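Local coordinates for protein Lon211 (Mycobacterium tuberculosis, PDB 6VBK) that probably helps to recognise and bind protein substrates, as the N-terminal domain of the ATP-dependent Lon protease, at residues Thr13-Pro18 / Pro64-Val69; Gly83-Glu88 / Ala98-Val103. One frame throughout, in Å; residues are numbered along the deposited sequence.

Interactions 1 and 2 are successive joints in one mixed beta-sheet, and they illustrate how parallel and antiparallel pairings can be combined in a single sheet. Interaction 1 closes a parallel pair across a helix-containing connection; interaction 2, whose centre lies about 11 Å from that of the first, follows along the chain as a beta hairpin. Segments 64-69 and 83-88 join them edge to edge, with probable hydrogen bonds from G83 N to V66 O (2.8 Å) and from I85 N to P64 O (2.9 Å). The two contacts also pack together, L68 CD1 of the first lying 3.8 Å from V100 CG2 of the second. Both belong to the Lon substrate-binding domain, of the PUA clan.

Interaction 1: residues Thr13-Pro18 / Pro64-Val69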
loop_
_atom_site.group_PDB
_atom_site.type_symbol
_atom_site.label_atom_id
_atom_site.label_comp_id
_atom_site.label_asym_id
_atom_site.label_seq_id
_atom_site.Cartn_x
_atom_site.Cartn_y
_atom_site.Cartn_z
ATOM N N THR B 13 -2.517 4.845 -7.891
ATOM C CA THR B 13 -3.606 4.814 -8.859
ATOM C C THR B 13 -3.197 5.662 -10.054
ATOM O O THR B 13 -2.973 6.870 -9.912
ATOM C CB THR B 13 -4.910 5.326 -8.241
ATOM O OG1 THR B 13 -5.311 4.452 -7.178
ATOM C CG2 THR B 13 -6.009 5.377 -9.283
ATOM N N LEU B 14 -3.091 5.033 -11.220
ATOM C CA LEU B 14 -2.558 5.681 -12.409
ATOM C C LEU B 14 -3.410 5.338 -13.620
ATOM O O LEU B 14 -4.001 4.252 -13.681
ATOM C CB LEU B 14 -1.107 5.251 -12.675
ATOM C CG LEU B 14 -0.087 5.544 -11.574
ATOM C CD1 LEU B 14 1.205 4.791 -11.834
ATOM C CD2 LEU B 14 0.169 7.040 -11.469
ATOM N N PRO B 15 -3.492 6.239 -14.598
ATOM C CA PRO B 15 -4.162 5.899 -15.856
ATOM C C PRO B 15 -3.260 5.049 -16.736
ATOM O O PRO B 15 -2.047 5.267 -16.811
ATOM C CB PRO B 15 -4.436 7.267 -16.489
ATOM C CG PRO B 15 -3.330 8.128 -15.978
ATOM C CD PRO B 15 -3.006 7.631 -14.589
ATOM N N VAL B 16 -3.862 4.071 -17.402
ATOM C CA VAL B 16 -3.107 3.131 -18.224
ATOM C C VAL B 16 -2.886 3.735 -19.604
ATOM O O VAL B 16 -3.844 4.053 -20.317
ATOM C CB VAL B 16 -3.828 1.780 -18.325
ATOM C CG1 VAL B 16 -3.129 0.888 -19.339
ATOM C CG2 VAL B 16 -3.877 1.106 -16.967
ATOM N N LEU B 17 -1.614 3.891 -19.967
ATOM C CA LEU B 17 -1.253 4.367 -21.324
ATOM C C LEU B 17 -0.736 3.141 -22.076
ATOM O O LEU B 17 0.419 2.761 -21.858
ATOM C CB LEU B 17 -0.196 5.470 -21.232
ATOM C CG LEU B 17 -0.090 6.368 -22.463
ATOM C CD1 LEU B 17 0.589 7.684 -22.121
ATOM C CD2 LEU B 17 0.644 5.659 -23.586
ATOM N N PRO B 18 -1.577 2.459 -22.880
ATOM C CA PRO B 18 -1.163 1.244 -23.578
ATOM C C PRO B 18 -0.147 1.484 -24.700
ATOM O O PRO B 18 -0.281 2.449 -25.417
ATOM C CB PRO B 18 -2.479 0.728 -24.176
ATOM C CG PRO B 18 -3.300 1.976 -24.374
ATOM C CD PRO B 18 -2.953 2.842 -23.183
ATOM N N PRO B 64 2.316 15.297 -15.369
ATOM C CA PRO B 64 1.377 14.169 -15.403
ATOM C C PRO B 64 2.093 12.837 -15.224
ATOM O O PRO B 64 3.210 12.639 -15.705
ATOM C CB PRO B 64 0.740 14.282 -16.793
ATOM C CG PRO B 64 0.933 15.718 -17.184
ATOM C CD PRO B 64 2.251 16.111 -16.593
ATOM N N ARG B 65 1.434 11.920 -14.518
ATOM C CA ARG B 65 1.965 10.588 -14.257
ATOM C C ARG B 65 1.061 9.551 -14.907
ATOM O O ARG B 65 -0.150 9.533 -14.659
ATOM C CB ARG B 65 2.081 10.329 -12.752
ATOM C CG ARG B 65 3.127 11.186 -12.056
ATOM C CD ARG B 65 2.847 11.305 -10.566
ATOM N NE ARG B 65 2.755 10.004 -9.912
ATOM C CZ ARG B 65 3.770 9.397 -9.306
ATOM N NH1 ARG B 65 4.964 9.973 -9.269
ATOM N NH2 ARG B 65 3.593 8.214 -8.737
ATOM N N VAL B 66 1.648 8.691 -15.739
ATOM C CA VAL B 66 0.911 7.642 -16.430
ATOM C C VAL B 66 1.581 6.304 -16.152
ATOM O O VAL B 66 2.721 6.235 -15.687
ATOM C CB VAL B 66 0.825 7.889 -17.951
ATOM C CG1 VAL B 66 0.094 9.190 -18.242
ATOM C CG2 VAL B 66 2.216 7.905 -18.566
ATOM N N LEU B 67 0.853 5.232 -16.446
ATOM C CA LEU B 67 1.369 3.872 -16.330
ATOM C C LEU B 67 1.529 3.307 -17.736
ATOM O O LEU B 67 0.539 2.979 -18.399
ATOM C CB LEU B 67 0.446 3.000 -15.481
ATOM C CG LEU B 67 1.013 1.624 -15.125
ATOM C CD1 LEU B 67 2.356 1.760 -14.421
ATOM C CD2 LEU B 67 0.034 0.841 -14.269
ATOM N N LEU B 68 2.776 3.202 -18.187
ATOM C CA LEU B 68 3.085 2.693 -19.519
ATOM C C LEU B 68 3.062 1.170 -19.476
ATOM O O LEU B 68 3.972 0.544 -18.921
ATOM C CB LEU B 68 4.440 3.219 -19.978
ATOM C CG LEU B 68 4.620 4.734 -19.856
ATOM C CD1 LEU B 68 6.089 5.100 -19.910
ATOM C CD2 LEU B 68 3.847 5.462 -20.946
ATOM N N VAL B 69 2.027 0.575 -20.056
ATOM C CA VAL B 69 1.790 -0.861 -19.985
ATOM C C VAL B 69 1.875 -1.442 -21.391
ATOM O O VAL B 69 1.136 -1.012 -22.283
ATOM C CB VAL B 69 0.426 -1.188 -19.354
ATOM C CG1 VAL B 69 0.299 -2.687 -19.123
ATOM C CG2 VAL B 69 0.240 -0.416 -18.059
#
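The guanidinium of R65, a planar group at one end of this contact, has the CD2 methyl of L14 standing obliquely to it; the same methyl rests 4.0 Å from R65 CB. The neighbouring P15 ring, which is puckered, turns its CD towards R65 O, 3.4 Å away. Beyond these, the backbones pair in parallel, with V16 opposite L67, L17 opposite L68 and P18 opposite V69. L67 reaches two residues of the partner strand: its N donates to P15 O (2.9 Å), while its O accepts from L17 N at 2.8 Å. L17 O then takes a longer bond from V69 N, 3.3 Å. The short strand axes diverge by 42°, an expression of sheet twist.

Side chains separate onto two faces. On that of V16, L67 and V69, V16 CG1 meets V69 CG2 at 3.8 Å. L14 points at the partner strand and crosses L67 at about a right angle, CB against CB. On the face of L17 and L68 these two lie side by side; L17 has CG anti to its backbone N (chi1 -160°), which carries CD1 to V66 CG2 (3.9 Å).

Helix 38-50 meets L17 through V40 and V66 through A47. L67 meets V106 and I108 of strand 96-112, and V69 meets I108. Strand 120-125 pairs with segment 13-18 along its other edge, as strand 79-88 does with 64-69.

Interaction 2: residues Gly83-Glu88 / Ala98-Val103; sequences GVIEQE and AVVRGV
A classic beta bulge interrupts this antiparallel hairpin: E86 and Q87 both face V99. V99 O accepts a short bond from E86 N (2.6 Å) and a weak one from Q87 N (3.4 Å), while V99 N donates to Q87 O at 2.8 Å. Two residues opposite one shift the register by one; E86 takes a helix-like conformation to fit. Before the bulge, V84 and R101 form a regular hydrogen-bonded pair.

The bulge also places the E86 side chain beside R101. The E86 chain, bent at chi2 (-79°), brings E86 OE2 to the guanidinium edge of R101, near that plane, in a salt bridge with R101 NE at 2.5 Å, a length short enough to be doubtful. The carboxylate and guanidinium planes are 51° apart, and water 1 links E86 OE2 to R101 NH2. V103 CG2 lies on one face of the guanidinium, displaced toward its rim, and also touches V84 CG2 at 3.6 Å. On the sheet's other face, V100 CG2 packs against G83 CA (3.7 Å).

Strand 29-33 pairs with the far edge of segment 98-103 and packs on V99 and V100. Helix 38-50 meets A98 and E88 through I44, and its R48 forms a salt bridge with E88.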
loop_
_atom_site.group_PDB
_atom_site.type_symbol
_atom_site.label_atom_id
_atom_site.label_comp_id
_atom_site.label_asym_id
_atom_site.label_seq_id
_atom_site.Cartn_x
_atom_site.Cartn_y
_atom_site.Cartn_z
ATOM N N GLY B 83 5.469 6.425 -15.654
ATOM C CA GLY B 83 5.977 7.394 -16.613
ATOM C C GLY B 83 5.618 8.811 -16.213
ATOM O O GLY B 83 4.504 9.070 -15.754
ATOM N N VAL B 84 6.570 9.721 -16.388
ATOM C CA VAL B 84 6.369 11.144 -16.134
ATOM C C VAL B 84 6.362 11.859 -17.477
ATOM O O VAL B 84 7.349 11.807 -18.221
ATOM C CB VAL B 84 7.452 11.716 -15.207
ATOM C CG1 VAL B 84 7.371 13.232 -15.176
ATOM C CG2 VAL B 84 7.306 11.146 -13.806
ATOM N N ILE B 85 5.246 12.514 -17.792
ATOM C CA ILE B 85 5.142 13.298 -19.017
ATOM C C ILE B 85 6.027 14.527 -18.862
ATOM O O ILE B 85 5.657 15.492 -18.186
ATOM C CB ILE B 85 3.684 13.688 -19.319
ATOM C CG1 ILE B 85 2.812 12.437 -19.444
ATOM C CG2 ILE B 85 3.606 14.519 -20.592
ATOM C CD1 ILE B 85 3.187 11.540 -20.605
ATOM N N GLU B 86 7.210 14.491 -19.477
ATOM C CA GLU B 86 8.177 15.567 -19.287
ATOM C C GLU B 86 7.862 16.771 -20.165
ATOM O O GLU B 86 7.997 17.916 -19.721
ATOM C CB GLU B 86 9.591 15.057 -19.575
ATOM C CG GLU B 86 10.044 13.913 -18.680
ATOM C CD GLU B 86 10.492 14.378 -17.305
ATOM O OE1 GLU B 86 10.480 15.601 -17.051
ATOM O OE2 GLU B 86 10.860 13.518 -16.480
ATOM N N GLN B 87 7.449 16.535 -21.408
ATOM C CA GLN B 87 7.190 17.609 -22.352
ATOM C C GLN B 87 5.977 17.265 -23.202
ATOM O O GLN B 87 5.657 16.092 -23.414
ATOM C CB GLN B 87 8.397 17.867 -23.262
ATOM C CG GLN B 87 9.606 18.440 -22.550
ATOM C CD GLN B 87 10.773 18.665 -23.487
ATOM O OE1 GLN B 87 10.838 18.079 -24.568
ATOM N NE2 GLN B 87 11.701 19.521 -23.079
ATOM N N GLU B 88 5.304 18.307 -23.685
ATOM C CA GLU B 88 4.212 18.164 -24.635
ATOM C C GLU B 88 4.361 19.221 -25.717
ATOM O O GLU B 88 4.648 20.385 -25.425
ATOM C CB GLU B 88 2.841 18.294 -23.960
ATOM C CG GLU B 88 2.518 17.180 -22.978
ATOM C CD GLU B 88 1.067 17.194 -22.545
ATOM O OE1 GLU B 88 0.185 17.028 -23.414
ATOM O OE2 GLU B 88 0.808 17.384 -21.339
ATOM N N ALA B 98 4.288 13.789 -27.154
ATOM C CA ALA B 98 4.630 13.953 -25.752
ATOM C C ALA B 98 5.925 13.201 -25.493
ATOM O O ALA B 98 6.239 12.225 -26.178
ATOM C CB ALA B 98 3.516 13.444 -24.830
ATOM N N VAL B 99 6.681 13.671 -24.507
ATOM C CA VAL B 99 7.928 13.036 -24.101
ATOM C C VAL B 99 7.722 12.467 -22.706
ATOM O O VAL B 99 7.370 13.201 -21.775
ATOM C CB VAL B 99 9.107 14.018 -24.134
ATOM C CG1 VAL B 99 10.361 13.358 -23.590
ATOM C CG2 VAL B 99 9.337 14.512 -25.553
ATOM N N VAL B 100 7.934 11.160 -22.563
ATOM C CA VAL B 100 7.711 10.466 -21.303
ATOM C C VAL B 100 9.026 9.858 -20.833
ATOM O O VAL B 100 9.845 9.406 -21.644
ATOM C CB VAL B 100 6.612 9.387 -21.426
ATOM C CG1 VAL B 100 7.062 8.242 -22.327
ATOM C CG2 VAL B 100 6.207 8.869 -20.051
ATOM N N ARG B 101 9.231 9.869 -19.519
ATOM C CA ARG B 101 10.407 9.287 -18.888
ATOM C C ARG B 101 9.966 8.153 -17.975
ATOM O O ARG B 101 9.138 8.359 -17.082
ATOM C CB ARG B 101 11.181 10.343 -18.092
ATOM C CG ARG B 101 12.331 9.786 -17.258
ATOM C CD ARG B 101 12.998 10.896 -16.455
ATOM N NE ARG B 101 12.065 11.535 -15.531
ATOM C CZ ARG B 101 11.955 11.221 -14.244
ATOM N NH1 ARG B 101 12.727 10.278 -13.722
ATOM N NH2 ARG B 101 11.077 11.852 -13.477
ATOM N N GLY B 102 10.513 6.961 -18.205
ATOM C CA GLY B 102 10.241 5.831 -17.329
ATOM C C GLY B 102 10.957 5.963 -15.995
ATOM O O GLY B 102 12.173 6.175 -15.948
ATOM N N VAL B 103 10.206 5.812 -14.907
ATOM C CA VAL B 103 10.709 6.053 -13.555
ATOM C C VAL B 103 10.975 4.739 -12.819
ATOM O O VAL B 103 12.105 4.466 -12.408
ATOM C CB VAL B 103 9.741 6.954 -12.754
ATOM C CG1 VAL B 103 10.248 7.185 -11.325
ATOM C CG2 VAL B 103 9.525 8.282 -13.464
HETATM O O HOH W 1 10.552 14.528 -14.046
#